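Local structure of glycosyl hydrolase family 2, TIM barrel domain protein (Parabacteroides merdae ATCC 43184, 6DXU) at residues 64-68 against 91-95; 513-517 against 571-576; 528-532 against 566-570; 627-633 against 660-664. The protein probably hydrolyses beta-glucuronides as a glycoside hydrolase family 2 beta-glucuronidase of a human gut bacterium. All blocks are in the same frame, centred on the assembly; numbering follows the deposited sequence.

Interaction 1: 64-68 against 91-95; sequences IWQPV and GWYKT
In the antiparallel sheet of the sugar-binding domain, Trp65 and Lys94 meet on one side of strand 37-41, which runs between strands 66-68 and 90-97 and bonds to both; no hydrogen bond links these two segments, and side chains make the contact, the indole also touching the backbone of 92-93. The CA atoms of Trp65 and Tyr93 stay 8.9 Å apart. Lys94 lies along one face of the indole. With CG between the backbone N and the carbonyl carbon (chi1 65°), the extended chain carries methylenes and then amine over the two rings in turn. Lys94 CD stands 3.8 Å from the centroid of the Trp65 six-membered ring, a CH-pi contact, and Lys94 NZ 3.9 Å from the centroid of the five-membered ring, a cation-pi contact only 10° off the normal. The far end of the indole reaches strand 90-97, Trp65 CH2 lying 3.6 Å from Trp92 CB. The Trp92 ring leads away, its NE1 bonded to Asp43. Tyr93 points from the other side of its strand, where Val68 CG2 approaches the ring edge. Side chains meeting thus across an intervening strand belong here to the beta-sandwich domain of family 2 glycosidases.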
loop_
_atom_site.group_PDB
_atom_site.type_symbol
_atom_site.label_atom_id
_atom_site.label_comp_id
_atom_site.label_asym_id
_atom_site.label_seq_id
_atom_site.Cartn_x
_atom_site.Cartn_y
_atom_site.Cartn_z
ATOM N N ILE D 64 33.167 0.974 7.418
ATOM C CA ILE D 64 33.834 0.228 8.477
ATOM C C ILE D 64 32.949 0.255 9.719
ATOM O O ILE D 64 32.549 1.328 10.184
ATOM C CB ILE D 64 35.221 0.827 8.766
ATOM C CG1 ILE D 64 36.095 0.737 7.497
ATOM C CG2 ILE D 64 35.888 0.109 9.968
ATOM C CD1 ILE D 64 37.258 1.709 7.474
ATOM N N TRP D 65 32.658 -0.920 10.265
ATOM C CA TRP D 65 31.838 -1.022 11.458
ATOM C C TRP D 65 32.715 -0.917 12.700
ATOM O O TRP D 65 33.930 -1.113 12.647
ATOM C CB TRP D 65 31.068 -2.354 11.459
ATOM C CG TRP D 65 30.039 -2.508 10.361
ATOM C CD1 TRP D 65 30.251 -2.410 9.010
ATOM C CD2 TRP D 65 28.647 -2.824 10.526
ATOM N NE1 TRP D 65 29.072 -2.628 8.331
ATOM C CE2 TRP D 65 28.075 -2.883 9.239
ATOM C CE3 TRP D 65 27.826 -3.050 11.644
ATOM C CZ2 TRP D 65 26.727 -3.174 9.032
ATOM C CZ3 TRP D 65 26.475 -3.340 11.436
ATOM C CH2 TRP D 65 25.941 -3.388 10.139
ATOM N N GLN D 66 32.101 -0.603 13.834
ATOM C CA GLN D 66 32.833 -0.467 15.096
ATOM C C GLN D 66 32.530 -1.627 16.012
ATOM O O GLN D 66 31.335 -1.853 16.343
ATOM C CB GLN D 66 32.464 0.845 15.774
ATOM C CG GLN D 66 32.831 0.931 17.228
ATOM C CD GLN D 66 32.537 2.304 17.776
ATOM O OE1 GLN D 66 31.642 2.990 17.278
ATOM N NE2 GLN D 66 33.140 2.627 18.925
ATOM N N PRO D 67 33.496 -2.371 16.489
ATOM C CA PRO D 67 33.199 -3.419 17.462
ATOM C C PRO D 67 32.660 -2.802 18.749
ATOM O O PRO D 67 33.196 -1.803 19.229
ATOM C CB PRO D 67 34.526 -4.117 17.694
ATOM C CG PRO D 67 35.545 -3.173 17.120
ATOM C CD PRO D 67 34.921 -2.351 16.087
ATOM N N VAL D 68 31.576 -3.383 19.279
ATOM C CA VAL D 68 30.950 -2.894 20.506
ATOM C C VAL D 68 30.557 -4.076 21.388
ATOM O O VAL D 68 30.407 -5.209 20.928
ATOM C CB VAL D 68 29.707 -2.010 20.219
ATOM C CG1 VAL D 68 30.101 -0.756 19.458
ATOM C CG2 VAL D 68 28.614 -2.789 19.474
ATOM N N GLY D 91 20.731 3.249 12.708
ATOM C CA GLY D 91 22.016 2.611 12.911
ATOM C C GLY D 91 21.798 1.121 12.943
ATOM O O GLY D 91 20.686 0.648 13.201
ATOM N N TRP D 92 22.860 0.379 12.671
ATOM C CA TRP D 92 22.749 -1.063 12.532
ATOM C C TRP D 92 23.671 -1.786 13.505
ATOM O O TRP D 92 24.752 -1.300 13.832
ATOM C CB TRP D 92 23.093 -1.486 11.126
ATOM C CG TRP D 92 21.996 -1.242 10.118
ATOM C CD1 TRP D 92 21.699 -0.061 9.487
ATOM C CD2 TRP D 92 21.076 -2.214 9.615
ATOM N NE1 TRP D 92 20.645 -0.244 8.607
ATOM C CE2 TRP D 92 20.254 -1.562 8.660
ATOM C CE3 TRP D 92 20.878 -3.582 9.860
ATOM C CZ2 TRP D 92 19.247 -2.223 7.975
ATOM C CZ3 TRP D 92 19.872 -4.239 9.165
ATOM C CH2 TRP D 92 19.069 -3.558 8.241
ATOM N N TYR D 93 23.246 -2.981 13.928
ATOM C CA TYR D 93 24.083 -3.891 14.701
ATOM C C TYR D 93 24.122 -5.230 13.984
ATOM O O TYR D 93 23.125 -5.655 13.413
ATOM C CB TYR D 93 23.524 -4.117 16.128
ATOM C CG TYR D 93 23.432 -2.873 16.975
ATOM C CD1 TYR D 93 24.475 -2.507 17.812
ATOM C CD2 TYR D 93 22.289 -2.083 16.957
ATOM C CE1 TYR D 93 24.397 -1.363 18.605
ATOM C CE2 TYR D 93 22.191 -0.946 17.741
ATOM C CZ TYR D 93 23.250 -0.596 18.572
ATOM O OH TYR D 93 23.177 0.528 19.362
ATOM N N LYS D 94 25.252 -5.922 14.041
ATOM C CA LYS D 94 25.278 -7.275 13.503
ATOM C C LYS D 94 26.135 -8.168 14.384
ATOM O O LYS D 94 27.121 -7.723 14.976
ATOM C CB LYS D 94 25.802 -7.328 12.057
ATOM C CG LYS D 94 27.255 -6.930 11.893
ATOM C CD LYS D 94 27.653 -6.888 10.404
ATOM C CE LYS D 94 29.131 -6.528 10.271
ATOM N NZ LYS D 94 29.575 -6.474 8.842
ATOM N N THR D 95 25.745 -9.442 14.447
ATOM C CA THR D 95 26.515 -10.470 15.138
ATOM C C THR D 95 26.312 -11.778 14.380
ATOM O O THR D 95 25.436 -11.894 13.517
ATOM C CB THR D 95 26.098 -10.604 16.616
ATOM O OG1 THR D 95 27.082 -11.360 17.345
ATOM C CG2 THR D 95 24.739 -11.296 16.754
#

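Interaction 2: 513-517 against 571-576; sequences VEWGG and LIDWHL
Trp515 is the first residue of 513-517 to meet helix 565-579, and it does so with the benzo half of its indole. Its CG lies between the backbone N and the carbonyl carbon (chi1 58°), and the ring projects to the helix and slides over the imidazole of His575. The two planes are 7° apart with centroids 4.2 Å from each other, an offset stack in which Trp515 CZ3 comes 3.4 Å from His575 CG. Leu571 CD2 touches the edge of the indole, while Ile572 CG1 and Leu576 CD2 flank its outer carbons; NE1 is bonded to Thr588. At Gly516 the backbone angles would drive a side chain into the preceding carbonyl, and its CA lies 4.0 Å from Leu571 CD2. The imidazole is held at its edge: His575 ND1 donates to Leu571 O at 2.8 Å, near the ring plane, and His575 N reaches the same oxygen from the opposite face of the carbonyl. With His575 cut back to an alanine, a gap would probably open over the stacked face of Trp515 and Leu571 O would keep just the backbone donor of the two. Buried ring-on-ring contact thus joins barrel loop to helix, with one intrahelical bond setting the imidazole's rotation.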
loop_
_atom_site.group_PDB
_atom_site.type_symbol
_atom_site.label_atom_id
_atom_site.label_comp_id
_atom_site.label_asym_id
_atom_site.label_seq_id
_atom_site.Cartn_x
_atom_site.Cartn_y
_atom_site.Cartn_z
ATOM N N VAL D 513 5.047 15.979 42.134
ATOM C CA VAL D 513 6.253 15.432 41.516
ATOM C C VAL D 513 6.967 16.520 40.717
ATOM O O VAL D 513 6.347 17.227 39.915
ATOM C CB VAL D 513 5.976 14.187 40.655
ATOM C CG1 VAL D 513 5.614 12.997 41.562
ATOM C CG2 VAL D 513 4.910 14.453 39.611
ATOM N N GLU D 514 8.282 16.628 40.952
ATOM C CA GLU D 514 9.257 17.544 40.356
ATOM C C GLU D 514 9.365 18.825 41.161
ATOM O O GLU D 514 8.423 19.616 41.242
ATOM C CB GLU D 514 8.973 17.876 38.878
ATOM C CG GLU D 514 8.933 16.635 37.981
ATOM C CD GLU D 514 8.977 16.968 36.499
ATOM O OE1 GLU D 514 9.481 18.059 36.147
ATOM O OE2 GLU D 514 8.518 16.130 35.694
ATOM N N TRP D 515 10.535 19.011 41.762
ATOM C CA TRP D 515 10.950 20.263 42.374
ATOM C C TRP D 515 12.457 20.176 42.526
ATOM O O TRP D 515 13.048 19.104 42.361
ATOM C CB TRP D 515 10.252 20.518 43.721
ATOM C CG TRP D 515 10.454 19.450 44.798
ATOM C CD1 TRP D 515 9.716 18.305 44.968
ATOM C CD2 TRP D 515 11.449 19.443 45.847
ATOM N NE1 TRP D 515 10.187 17.593 46.056
ATOM C CE2 TRP D 515 11.243 18.273 46.613
ATOM C CE3 TRP D 515 12.477 20.323 46.216
ATOM C CZ2 TRP D 515 12.045 17.944 47.716
ATOM C CZ3 TRP D 515 13.274 19.998 47.314
ATOM C CH2 TRP D 515 13.050 18.818 48.052
ATOM N N GLY D 516 13.073 21.313 42.840
ATOM C CA GLY D 516 14.513 21.346 43.055
ATOM C C GLY D 516 15.205 22.534 42.420
ATOM O O GLY D 516 14.592 23.597 42.253
ATOM N N GLY D 517 16.476 22.361 42.053
ATOM C CA GLY D 517 17.237 23.408 41.385
ATOM C C GLY D 517 18.553 22.856 40.879
ATOM O O GLY D 517 19.040 21.831 41.358
ATOM N N LEU D 571 17.789 25.408 49.484
ATOM C CA LEU D 571 16.448 25.188 48.950
ATOM C C LEU D 571 15.891 23.832 49.375
ATOM O O LEU D 571 14.716 23.722 49.746
ATOM C CB LEU D 571 16.470 25.303 47.421
ATOM C CG LEU D 571 15.152 25.092 46.647
ATOM C CD1 LEU D 571 15.145 25.942 45.386
ATOM C CD2 LEU D 571 14.904 23.612 46.279
ATOM N N ILE D 572 16.706 22.780 49.292
ATOM C CA ILE D 572 16.234 21.454 49.678
ATOM C C ILE D 572 15.954 21.397 51.174
ATOM O O ILE D 572 14.924 20.859 51.613
ATOM C CB ILE D 572 17.258 20.386 49.254
ATOM C CG1 ILE D 572 17.297 20.308 47.718
ATOM C CG2 ILE D 572 16.935 19.026 49.893
ATOM C CD1 ILE D 572 18.522 19.555 47.182
ATOM N N ASP D 573 16.889 21.923 51.974
ATOM C CA ASP D 573 16.732 22.016 53.423
ATOM C C ASP D 573 15.362 22.588 53.771
ATOM O O ASP D 573 14.612 22.017 54.574
ATOM C CB ASP D 573 17.878 22.891 53.965
ATOM C CG ASP D 573 17.974 22.936 55.487
ATOM O OD1 ASP D 573 17.055 22.506 56.218
ATOM O OD2 ASP D 573 19.024 23.431 55.955
ATOM N N TRP D 574 15.010 23.701 53.134
ATOM C CA TRP D 574 13.736 24.355 53.415
ATOM C C TRP D 574 12.556 23.434 53.113
ATOM O O TRP D 574 11.676 23.236 53.963
ATOM C CB TRP D 574 13.625 25.647 52.604
ATOM C CG TRP D 574 12.346 26.355 52.886
ATOM C CD1 TRP D 574 11.161 26.228 52.211
ATOM C CD2 TRP D 574 12.093 27.247 53.977
ATOM N NE1 TRP D 574 10.197 27.011 52.797
ATOM C CE2 TRP D 574 10.741 27.643 53.888
ATOM C CE3 TRP D 574 12.881 27.760 55.014
ATOM C CZ2 TRP D 574 10.163 28.534 54.787
ATOM C CZ3 TRP D 574 12.304 28.642 55.913
ATOM C CH2 TRP D 574 10.954 29.022 55.791
ATOM N N HIS D 575 12.523 22.860 51.904
ATOM C CA HIS D 575 11.422 21.974 51.525
ATOM C C HIS D 575 11.244 20.847 52.536
ATOM O O HIS D 575 10.119 20.525 52.946
ATOM C CB HIS D 575 11.668 21.375 50.137
ATOM C CG HIS D 575 11.334 22.284 48.996
ATOM N ND1 HIS D 575 12.116 23.362 48.649
ATOM C CD2 HIS D 575 10.318 22.254 48.101
ATOM C CE1 HIS D 575 11.595 23.965 47.598
ATOM N NE2 HIS D 575 10.502 23.311 47.243
ATOM N N LEU D 576 12.349 20.217 52.935
ATOM C CA LEU D 576 12.252 19.038 53.789
ATOM C C LEU D 576 11.779 19.402 55.194
ATOM O O LEU D 576 11.028 18.642 55.815
ATOM C CB LEU D 576 13.597 18.317 53.843
ATOM C CG LEU D 576 14.035 17.813 52.466
ATOM C CD1 LEU D 576 15.285 16.956 52.568
ATOM C CD2 LEU D 576 12.882 17.041 51.809
#

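Interaction 3: 528-532 against 566-570; sequences AFYNL and SYVVR
Ser566 OG is gripped by two groups, Tyr641 OH and the backbone N of Ser525, while its CB rests 4.1 Å from Ala528 CB. That methyl fits against the first turn of helix 565-579, reaching to 3.6 Å from Tyr567 N, and the loop backbone runs close by: the CA atoms of Ala528 and Tyr567 are 4.9 Å apart. From Phe529 to Leu532 the loop makes a type I beta turn, closed by Leu532 N bonding to Phe529 O at 2.9 Å, and this brings both end residues of the turn to the Tyr567 ring. The Tyr567 ring runs alongside the loop because chi1 (177°) turns CG opposite the backbone N. Phe529 CE1 lies 3.5 Å from Tyr567 CE1, near the plane of the tyrosine ring; the ring planes are 81° apart, the approach to Phe529 oblique. Leu532 CD1 comes in obliquely and touches the same Tyr567 CE1 at 3.6 Å. The hydroxyl of Tyr567 runs on to Gly487 O. On the same side of its plane Phe529 is also met obliquely by the aliphatic part of Arg570, whose CD lies 3.8 Å from Phe529 CE2; the guanidinium goes on to a salt bridge with Glu657. No hydrogen bond joins the two segments, so apolar surfaces make the join, and the polar ends of Ser566, Tyr567 and Arg570 tie the helix to other parts of the chain.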
loop_
_atom_site.group_PDB
_atom_site.type_symbol
_atom_site.label_atom_id
_atom_site.label_comp_id
_atom_site.label_asym_id
_atom_site.label_seq_id
_atom_site.Cartn_x
_atom_site.Cartn_y
_atom_site.Cartn_z
ATOM N N ALA D 528 24.938 32.640 48.605
ATOM C CA ALA D 528 24.109 32.003 47.584
ATOM C C ALA D 528 23.005 32.915 47.071
ATOM O O ALA D 528 22.478 32.682 45.976
ATOM C CB ALA D 528 23.482 30.724 48.144
ATOM N N PHE D 529 22.643 33.947 47.826
ATOM C CA PHE D 529 21.532 34.815 47.473
ATOM C C PHE D 529 22.004 36.140 46.898
ATOM O O PHE D 529 21.203 37.072 46.773
ATOM C CB PHE D 529 20.657 35.054 48.704
ATOM C CG PHE D 529 20.130 33.791 49.312
ATOM C CD1 PHE D 529 19.192 33.024 48.647
ATOM C CD2 PHE D 529 20.580 33.366 50.551
ATOM C CE1 PHE D 529 18.713 31.852 49.206
ATOM C CE2 PHE D 529 20.101 32.191 51.116
ATOM C CZ PHE D 529 19.167 31.435 50.439
ATOM N N TYR D 530 23.252 36.194 46.423
ATOM C CA TYR D 530 23.888 37.472 46.128
ATOM C C TYR D 530 23.107 38.256 45.079
ATOM O O TYR D 530 22.912 39.470 45.217
ATOM C CB TYR D 530 25.316 37.200 45.655
ATOM C CG TYR D 530 26.243 38.391 45.548
ATOM C CD1 TYR D 530 26.765 38.785 44.315
ATOM C CD2 TYR D 530 26.615 39.111 46.676
ATOM C CE1 TYR D 530 27.639 39.865 44.217
ATOM C CE2 TYR D 530 27.485 40.191 46.588
ATOM C CZ TYR D 530 27.990 40.564 45.361
ATOM O OH TYR D 530 28.852 41.636 45.289
ATOM N N ASN D 531 22.655 37.585 44.026
ATOM C CA ASN D 531 21.850 38.218 42.991
ATOM C C ASN D 531 20.373 37.842 43.077
ATOM O O ASN D 531 19.647 38.002 42.092
ATOM C CB ASN D 531 22.419 37.877 41.612
ATOM C CG ASN D 531 23.789 38.483 41.399
ATOM O OD1 ASN D 531 23.992 39.670 41.653
ATOM N ND2 ASN D 531 24.745 37.667 40.975
ATOM N N LEU D 532 19.913 37.342 44.228
ATOM C CA LEU D 532 18.555 36.822 44.359
ATOM C C LEU D 532 17.712 37.593 45.366
ATOM O O LEU D 532 16.634 37.126 45.738
ATOM C CB LEU D 532 18.597 35.347 44.758
ATOM C CG LEU D 532 19.390 34.458 43.808
ATOM C CD1 LEU D 532 19.379 33.021 44.295
ATOM C CD2 LEU D 532 18.767 34.563 42.429
ATOM N N SER D 566 25.569 25.705 46.937
ATOM C CA SER D 566 25.214 26.367 48.188
ATOM C C SER D 566 23.754 26.792 48.199
ATOM O O SER D 566 23.082 26.696 49.234
ATOM C CB SER D 566 26.135 27.571 48.411
ATOM O OG SER D 566 27.496 27.205 48.178
ATOM N N TYR D 567 23.246 27.258 47.060
ATOM C CA TYR D 567 21.843 27.649 46.980
ATOM C C TYR D 567 20.921 26.435 47.057
ATOM O O TYR D 567 19.942 26.437 47.814
ATOM C CB TYR D 567 21.587 28.433 45.694
ATOM C CG TYR D 567 20.134 28.818 45.520
ATOM C CD1 TYR D 567 19.573 29.833 46.282
ATOM C CD2 TYR D 567 19.314 28.144 44.617
ATOM C CE1 TYR D 567 18.241 30.188 46.140
ATOM C CE2 TYR D 567 17.971 28.489 44.470
ATOM C CZ TYR D 567 17.443 29.512 45.244
ATOM O OH TYR D 567 16.116 29.868 45.124
ATOM N N VAL D 568 21.209 25.381 46.282
ATOM C CA VAL D 568 20.254 24.275 46.235
ATOM C C VAL D 568 20.235 23.523 47.561
ATOM O O VAL D 568 19.198 22.975 47.955
ATOM C CB VAL D 568 20.513 23.335 45.037
ATOM C CG1 VAL D 568 21.641 22.376 45.316
ATOM C CG2 VAL D 568 19.229 22.566 44.700
ATOM N N VAL D 569 21.355 23.496 48.282
ATOM C CA VAL D 569 21.357 22.877 49.599
ATOM C C VAL D 569 20.380 23.598 50.516
ATOM O O VAL D 569 19.633 22.969 51.274
ATOM C CB VAL D 569 22.789 22.858 50.169
ATOM C CG1 VAL D 569 22.770 22.735 51.687
ATOM C CG2 VAL D 569 23.565 21.693 49.558
ATOM N N ARG D 570 20.351 24.928 50.439
ATOM C CA ARG D 570 19.423 25.682 51.275
ATOM C C ARG D 570 17.987 25.510 50.800
ATOM O O ARG D 570 17.058 25.494 51.617
ATOM C CB ARG D 570 19.817 27.158 51.295
ATOM C CG ARG D 570 21.131 27.388 52.049
ATOM C CD ARG D 570 21.579 28.838 52.023
ATOM N NE ARG D 570 22.781 29.004 52.845
ATOM C CZ ARG D 570 22.800 29.557 54.056
ATOM N NH1 ARG D 570 21.684 30.023 54.607
ATOM N NH2 ARG D 570 23.947 29.652 54.715
#

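Interaction 4: 627-633 against 660-664; sequences VFQSYWT and VYSNC
The amide of Asn663 bonds to Thr633 O from far above the carbonyl plane, 64° out of it, although the bond is straight at nitrogen (N-H...O 168°) and 3.0 Å long from ND2. Thr633 has just left helix 623-632, and its carbonyl shares ND2 with Lys635 O, while Asn663 OD1 takes Met637 N; all three fix the amide's rotation. Deeper in, Ser630 packs against the strand backbone, its CB 3.4 Å from Ser662 N. Its hydroxyl turns back to donate to Val627 O at 2.7 Å, a carbonyl that also accepts from Tyr631 N, and OG lies at the edge of the Tyr661 ring. Over a face of that ring Val627 CG2 stands 3.9 Å from the centroid, 2° off the normal, a CH-pi contact; CG1 touches CE1 beside it. The ring points the same way as the valine and puts its hydroxyl on Asp573 of helix 565-579. A leucine in place of Tyr661 would probably leave Asp573 OD2 without one of its donors and Val627 without a flat surface to lie on. Helix and strand ends, with the residue after each, are therefore held by one bond to a main-chain carbonyl and, further in, by apolar packing over an aromatic face.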
loop_
_atom_site.group_PDB
_atom_site.type_symbol
_atom_site.label_atom_id
_atom_site.label_comp_id
_atom_site.label_asym_id
_atom_site.label_seq_id
_atom_site.Cartn_x
_atom_site.Cartn_y
_atom_site.Cartn_z
ATOM N N VAL D 627 21.912 16.286 52.421
ATOM C CA VAL D 627 20.766 16.980 52.995
ATOM C C VAL D 627 19.588 16.017 53.110
ATOM O O VAL D 627 19.023 15.824 54.192
ATOM C CB VAL D 627 20.407 18.219 52.158
ATOM C CG1 VAL D 627 19.261 18.993 52.834
ATOM C CG2 VAL D 627 21.625 19.102 51.915
ATOM N N PHE D 628 19.229 15.371 51.993
ATOM C CA PHE D 628 18.179 14.353 52.016
ATOM C C PHE D 628 18.494 13.262 53.033
ATOM O O PHE D 628 17.643 12.890 53.845
ATOM C CB PHE D 628 18.011 13.743 50.621
ATOM C CG PHE D 628 17.182 14.575 49.678
ATOM C CD1 PHE D 628 15.799 14.630 49.810
ATOM C CD2 PHE D 628 17.773 15.284 48.645
ATOM C CE1 PHE D 628 15.033 15.392 48.934
ATOM C CE2 PHE D 628 17.011 16.043 47.772
ATOM C CZ PHE D 628 15.643 16.099 47.915
ATOM N N GLN D 629 19.722 12.742 53.009
ATOM C CA GLN D 629 20.056 11.626 53.887
ATOM C C GLN D 629 19.901 12.016 55.352
ATOM O O GLN D 629 19.444 11.207 56.172
ATOM C CB GLN D 629 21.478 11.147 53.605
ATOM C CG GLN D 629 21.855 9.853 54.286
ATOM C CD GLN D 629 23.249 9.410 53.908
ATOM O OE1 GLN D 629 24.212 10.153 54.087
ATOM N NE2 GLN D 629 23.367 8.199 53.378
ATOM N N SER D 630 20.228 13.270 55.689
ATOM C CA SER D 630 20.168 13.705 57.086
ATOM C C SER D 630 18.734 13.808 57.594
ATOM O O SER D 630 18.483 13.649 58.802
ATOM C CB SER D 630 20.874 15.054 57.245
ATOM O OG SER D 630 20.142 16.102 56.630
ATOM N N TYR D 631 17.790 14.070 56.694
ATOM C CA TYR D 631 16.379 14.176 57.031
ATOM C C TYR D 631 15.638 12.852 56.942
ATOM O O TYR D 631 14.630 12.680 57.629
ATOM C CB TYR D 631 15.691 15.171 56.102
ATOM C CG TYR D 631 15.727 16.620 56.530
ATOM C CD1 TYR D 631 16.698 17.482 56.037
ATOM C CD2 TYR D 631 14.752 17.140 57.371
ATOM C CE1 TYR D 631 16.710 18.815 56.379
ATOM C CE2 TYR D 631 14.760 18.463 57.734
ATOM C CZ TYR D 631 15.746 19.299 57.232
ATOM O OH TYR D 631 15.761 20.625 57.577
ATOM N N TRP D 632 16.102 11.919 56.108
ATOM C CA TRP D 632 15.282 10.796 55.674
ATOM C C TRP D 632 15.745 9.433 56.181
ATOM O O TRP D 632 15.071 8.433 55.914
ATOM C CB TRP D 632 15.218 10.771 54.133
ATOM C CG TRP D 632 14.264 11.781 53.537
ATOM C CD1 TRP D 632 13.508 12.703 54.211
ATOM C CD2 TRP D 632 13.958 11.958 52.142
ATOM N NE1 TRP D 632 12.746 13.431 53.322
ATOM C CE2 TRP D 632 13.007 12.998 52.048
ATOM C CE3 TRP D 632 14.394 11.334 50.969
ATOM C CZ2 TRP D 632 12.471 13.426 50.817
ATOM C CZ3 TRP D 632 13.864 11.762 49.745
ATOM C CH2 TRP D 632 12.920 12.801 49.682
ATOM N N THR D 633 16.863 9.350 56.900
ATOM C CA THR D 633 17.388 8.060 57.328
ATOM C C THR D 633 17.642 8.072 58.829
ATOM O O THR D 633 17.794 9.131 59.446
ATOM C CB THR D 633 18.689 7.692 56.606
ATOM O OG1 THR D 633 19.709 8.641 56.946
ATOM C CG2 THR D 633 18.482 7.692 55.079
ATOM N N VAL D 660 26.341 21.762 59.050
ATOM C CA VAL D 660 26.533 20.321 59.163
ATOM C C VAL D 660 25.187 19.647 58.930
ATOM O O VAL D 660 24.191 20.003 59.573
ATOM C CB VAL D 660 27.127 19.934 60.529
ATOM C CG1 VAL D 660 27.174 18.420 60.694
ATOM C CG2 VAL D 660 28.526 20.536 60.661
ATOM N N TYR D 661 25.152 18.698 57.993
ATOM C CA TYR D 661 23.939 17.929 57.710
ATOM C C TYR D 661 24.101 16.556 58.348
ATOM O O TYR D 661 24.993 15.784 57.984
ATOM C CB TYR D 661 23.655 17.881 56.201
ATOM C CG TYR D 661 23.095 19.214 55.775
ATOM C CD1 TYR D 661 21.761 19.526 56.007
ATOM C CD2 TYR D 661 23.918 20.208 55.254
ATOM C CE1 TYR D 661 21.241 20.766 55.679
ATOM C CE2 TYR D 661 23.406 21.454 54.912
ATOM C CZ TYR D 661 22.061 21.725 55.136
ATOM O OH TYR D 661 21.537 22.955 54.822
ATOM N N SER D 662 23.264 16.277 59.344
ATOM C CA SER D 662 23.430 15.095 60.169
ATOM C C SER D 662 22.075 14.724 60.733
ATOM O O SER D 662 21.222 15.596 60.943
ATOM C CB SER D 662 24.443 15.352 61.301
ATOM O OG SER D 662 24.588 14.223 62.147
ATOM N N ASN D 663 21.862 13.425 60.945
ATOM C CA ASN D 663 20.681 12.970 61.662
ATOM C C ASN D 663 20.982 12.707 63.127
ATOM O O ASN D 663 20.115 12.200 63.849
ATOM C CB ASN D 663 20.084 11.713 61.008
ATOM C CG ASN D 663 21.099 10.606 60.833
ATOM O OD1 ASN D 663 22.245 10.711 61.287
ATOM N ND2 ASN D 663 20.682 9.525 60.189
ATOM N N CYS D 664 22.179 13.062 63.585
ATOM C CA CYS D 664 22.524 12.898 64.988
ATOM C C CYS D 664 21.737 13.873 65.856
ATOM O O CYS D 664 21.280 14.927 65.406
ATOM C CB CYS D 664 24.020 13.109 65.207
ATOM S SG CYS D 664 25.045 11.752 64.625
#

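How the interactions relate
From the N terminus, interaction 1 closes first, a short loop of 22 residues within the sugar-binding domain, on the far side of the chain's centre from the others and 43 to 47 Å from them, centre to centre. The rest gather round helix 565-579. Interaction 2 brings the loop after strand 512-513 of the barrel onto the helix, and interaction 3, whose segments both lie between those of interaction 2, pins a later part of that loop to the first turns; Gly517 O packs on Val568 CG2. Interaction 4 follows in series and joins helix 623-632 to strand 655-662. Asp573 ties it to interaction 2 through the Tyr631 hydroxyl, and Val569 of interaction 3 packs on its Val627.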